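Local coordinates for protein activating signal cointegrator 1 complex subunit 2 (PDB 6YXQ) that binds K63-linked polyubiquitin chains and takes part in DNA alkylation repair and rescue of stalled ribosomes, recruiting ASCC3 and ALKBH3 to damaged DNA, at residues N211-C216 and Y287-P292. Residues are numbered along the deposited sequence; the frame is centred on the assembly and turned at random.
Sequences NILQHC and YEAAIP
Leu213, near the C-terminal end of helix 193-216, lays one methyl branch against two successive alanines, Ala289 and Ala290, of helix 279-300. Its CB is still remote from the other helix: CB of Leu213 lies 5.7 Å from CB of Ala289. CG sits beside the backbone N and anti to the carbonyl carbon (chi1 -69°), and from there the side chain closes the distance. At the branch point, CG of Leu213 is 4.7 Å from CB of Ala289. CD1, which continues the chain anti to CA (chi2 172°), runs past Ala289, CD1 of Leu213 staying 4.5 Å from CB of Ala289. CD2 does the touching: CD2 of Leu213 meets CB of Ala289 at 3.7 Å and CB of Ala290 at 3.9 Å. One methyl thus faces a pair of methyls, both carried on bonds directed toward helix 193-216. No hydrogen bond crosses, and the interaction is purely apolar. CA of Leu213 and CA of Ala290 are 6.5 Å apart, a close approach consistent with the small alanine side chains, and over this short span the two helices run in roughly the same direction. Phe286, one turn before Ala290, also packs on Leu213 and extends the apolar patch to Ile212, which reaches Ile249 and Leu253 of helix 243-266. On the far flank of the second helix, Tyr287 and Ile291 pack on helix 306-340; CG1 of Ile291 stands 3.5 Å above the centre of the Tyr287 ring. Helix 279-300 is kinked at Pro292, whose N cannot bond back to the preceding turn. The ASCC3 chain does not touch either segment here. A leucine methyl set against neighbouring alanines is a small, partly buried helix-helix contact, joining two helices of the mainly helical N-terminal part of ASCC2.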
ATOM      1  N   ASN B 211     -19.798 -11.927 -12.314  1.00 65.65           N
ATOM      2  CA  ASN B 211     -19.982 -12.686 -11.084  1.00 65.25           C
ATOM      3  C   ASN B 211     -20.933 -11.964 -10.147  1.00 77.95           C
ATOM      4  O   ASN B 211     -21.901 -12.552  -9.649  1.00 93.58           O
ATOM      5  CB  ASN B 211     -18.632 -12.924 -10.413  1.00 69.37           C
ATOM      6  CG  ASN B 211     -17.834 -13.997 -11.110  1.00 79.29           C
ATOM      7  OD1 ASN B 211     -18.401 -14.895 -11.743  1.00 74.69           O
ATOM      8  ND2 ASN B 211     -16.511 -13.916 -11.006  1.00 72.94           N
ATOM      9  N   ILE B 212     -20.697 -10.665  -9.942  1.00 76.18           N
ATOM     10  CA  ILE B 212     -21.589  -9.863  -9.112  1.00 69.74           C
ATOM     11  C   ILE B 212     -23.022 -10.016  -9.603  1.00 73.47           C
ATOM     12  O   ILE B 212     -23.920 -10.413  -8.847  1.00 75.29           O
ATOM     13  CB  ILE B 212     -21.126  -8.395  -9.107  1.00 70.63           C
ATOM     14  CG1 ILE B 212     -19.763  -8.292  -8.401  1.00 59.73           C
ATOM     15  CG2 ILE B 212     -22.185  -7.484  -8.486  1.00 68.67           C
ATOM     16  CD1 ILE B 212     -19.104  -6.927  -8.456  1.00 54.63           C
ATOM     17  N   LEU B 213     -23.237  -9.774 -10.901  1.00 73.90           N
ATOM     18  CA  LEU B 213     -24.554  -9.991 -11.488  1.00 70.38           C
ATOM     19  C   LEU B 213     -25.042 -11.400 -11.195  1.00 77.31           C
ATOM     20  O   LEU B 213     -26.126 -11.594 -10.631  1.00 91.36           O
ATOM     21  CB  LEU B 213     -24.502  -9.746 -12.996  1.00 67.83           C
ATOM     22  CG  LEU B 213     -24.298  -8.292 -13.421  1.00 73.86           C
ATOM     23  CD1 LEU B 213     -24.072  -8.194 -14.920  1.00 73.88           C
ATOM     24  CD2 LEU B 213     -25.488  -7.443 -12.987  1.00 73.45           C
ATOM     25  N   GLN B 214     -24.217 -12.395 -11.520  1.00 68.80           N
ATOM     26  CA  GLN B 214     -24.621 -13.777 -11.327  1.00 77.22           C
ATOM     27  C   GLN B 214     -24.885 -14.096  -9.862  1.00 81.85           C
ATOM     28  O   GLN B 214     -25.676 -14.997  -9.567  1.00 82.44           O
ATOM     29  CB  GLN B 214     -23.554 -14.707 -11.897  1.00101.08           C
ATOM     30  CG  GLN B 214     -24.103 -16.007 -12.446  1.00128.47           C
ATOM     31  CD  GLN B 214     -23.179 -16.629 -13.466  1.00139.31           C
ATOM     32  OE1 GLN B 214     -22.490 -15.920 -14.204  1.00124.91           O
ATOM     33  NE2 GLN B 214     -23.156 -17.961 -13.515  1.00151.09           N
ATOM     34  N   HIS B 215     -24.264 -13.363  -8.935  1.00 85.28           N
ATOM     35  CA  HIS B 215     -24.516 -13.639  -7.526  1.00 88.97           C
ATOM     36  C   HIS B 215     -25.836 -13.040  -7.063  1.00 93.61           C
ATOM     37  O   HIS B 215     -26.446 -13.555  -6.119  1.00 94.99           O
ATOM     38  CB  HIS B 215     -23.361 -13.122  -6.668  1.00 99.58           C
ATOM     39  CG  HIS B 215     -23.126 -13.928  -5.428  1.00114.29           C
ATOM     40  ND1 HIS B 215     -23.536 -13.511  -4.181  1.00120.56           N
ATOM     41  CD2 HIS B 215     -22.528 -15.128  -5.246  1.00121.61           C
ATOM     42  CE1 HIS B 215     -23.198 -14.417  -3.283  1.00124.07           C
ATOM     43  NE2 HIS B 215     -22.585 -15.409  -3.902  1.00125.37           N
ATOM     44  N   CYS B 216     -26.298 -11.969  -7.710  1.00 96.32           N
ATOM     45  CA  CYS B 216     -27.591 -11.379  -7.392  1.00 90.56           C
ATOM     46  C   CYS B 216     -28.713 -11.914  -8.269  1.00 94.39           C
ATOM     47  O   CYS B 216     -29.845 -11.438  -8.155  1.00105.79           O
ATOM     48  CB  CYS B 216     -27.535  -9.854  -7.516  1.00 88.22           C
ATOM     49  SG  CYS B 216     -26.063  -9.082  -6.802  1.00101.29           S
ATOM     50  N   TYR B 287     -24.219  -1.359 -15.117  1.00 75.18           N
ATOM     51  CA  TYR B 287     -24.942  -0.330 -14.383  1.00 68.24           C
ATOM     52  C   TYR B 287     -26.443  -0.538 -14.514  1.00 64.03           C
ATOM     53  O   TYR B 287     -27.162  -0.625 -13.512  1.00 70.02           O
ATOM     54  CB  TYR B 287     -24.527   1.050 -14.905  1.00 60.09           C
ATOM     55  CG  TYR B 287     -24.851   2.203 -13.982  1.00 60.53           C
ATOM     56  CD1 TYR B 287     -26.089   2.824 -14.031  1.00 61.74           C
ATOM     57  CD2 TYR B 287     -23.920   2.673 -13.071  1.00 59.76           C
ATOM     58  CE1 TYR B 287     -26.398   3.870 -13.194  1.00 61.45           C
ATOM     59  CE2 TYR B 287     -24.218   3.721 -12.227  1.00 65.09           C
ATOM     60  CZ  TYR B 287     -25.463   4.319 -12.292  1.00 71.49           C
ATOM     61  OH  TYR B 287     -25.781   5.374 -11.461  1.00 69.01           O
ATOM     62  N   GLU B 288     -26.919  -0.679 -15.750  1.00 56.93           N
ATOM     63  CA  GLU B 288     -28.347  -0.882 -15.981  1.00 63.20           C
ATOM     64  C   GLU B 288     -28.877  -2.110 -15.249  1.00 63.48           C
ATOM     65  O   GLU B 288     -29.961  -2.070 -14.659  1.00 58.00           O
ATOM     66  CB  GLU B 288     -28.618  -1.008 -17.474  1.00 60.71           C
ATOM     67  CG  GLU B 288     -28.972   0.296 -18.114  1.00 72.95           C
ATOM     68  CD  GLU B 288     -30.399   0.699 -17.864  1.00 80.19           C
ATOM     69  OE1 GLU B 288     -31.194  -0.163 -17.441  1.00 89.01           O
ATOM     70  OE2 GLU B 288     -30.729   1.877 -18.104  1.00 81.74           O
ATOM     71  N   ALA B 289     -28.143  -3.220 -15.295  1.00 72.83           N
ATOM     72  CA  ALA B 289     -28.647  -4.448 -14.687  1.00 69.62           C
ATOM     73  C   ALA B 289     -28.623  -4.354 -13.169  1.00 78.60           C
ATOM     74  O   ALA B 289     -29.627  -4.620 -12.495  1.00 91.91           O
ATOM     75  CB  ALA B 289     -27.826  -5.646 -15.162  1.00 66.62           C
ATOM     76  N   ALA B 290     -27.489  -3.940 -12.621  1.00 70.79           N
ATOM     77  CA  ALA B 290     -27.220  -4.065 -11.202  1.00 62.93           C
ATOM     78  C   ALA B 290     -27.861  -2.939 -10.402  1.00 73.18           C
ATOM     79  O   ALA B 290     -28.551  -3.198  -9.408  1.00 60.29           O
ATOM     80  CB  ALA B 290     -25.707  -4.095 -10.998  1.00 51.92           C
ATOM     81  N   ILE B 291     -27.676  -1.684 -10.840  1.00 69.17           N
ATOM     82  CA  ILE B 291     -27.968  -0.528  -9.986  1.00 65.04           C
ATOM     83  C   ILE B 291     -29.443  -0.457  -9.561  1.00 64.41           C
ATOM     84  O   ILE B 291     -29.707  -0.289  -8.368  1.00 79.30           O
ATOM     85  CB  ILE B 291     -27.486   0.754 -10.646  1.00 71.49           C
ATOM     86  CG1 ILE B 291     -25.958   0.758 -10.797  1.00 65.62           C
ATOM     87  CG2 ILE B 291     -27.994   1.980  -9.895  1.00 72.67           C
ATOM     88  CD1 ILE B 291     -25.202   0.220  -9.587  1.00 50.41           C
ATOM     89  N   PRO B 292     -30.419  -0.538 -10.480  1.00 59.43           N
ATOM     90  CA  PRO B 292     -31.824  -0.407 -10.029  1.00 60.72           C
ATOM     91  C   PRO B 292     -32.234  -1.413  -8.964  1.00 76.87           C
ATOM     92  O   PRO B 292     -32.842  -1.033  -7.949  1.00 83.88           O
ATOM     93  CB  PRO B 292     -32.613  -0.599 -11.332  1.00 51.37           C
ATOM     94  CG  PRO B 292     -31.676  -0.152 -12.403  1.00 47.95           C
ATOM     95  CD  PRO B 292     -30.332  -0.612 -11.945  1.00 73.89           C
TER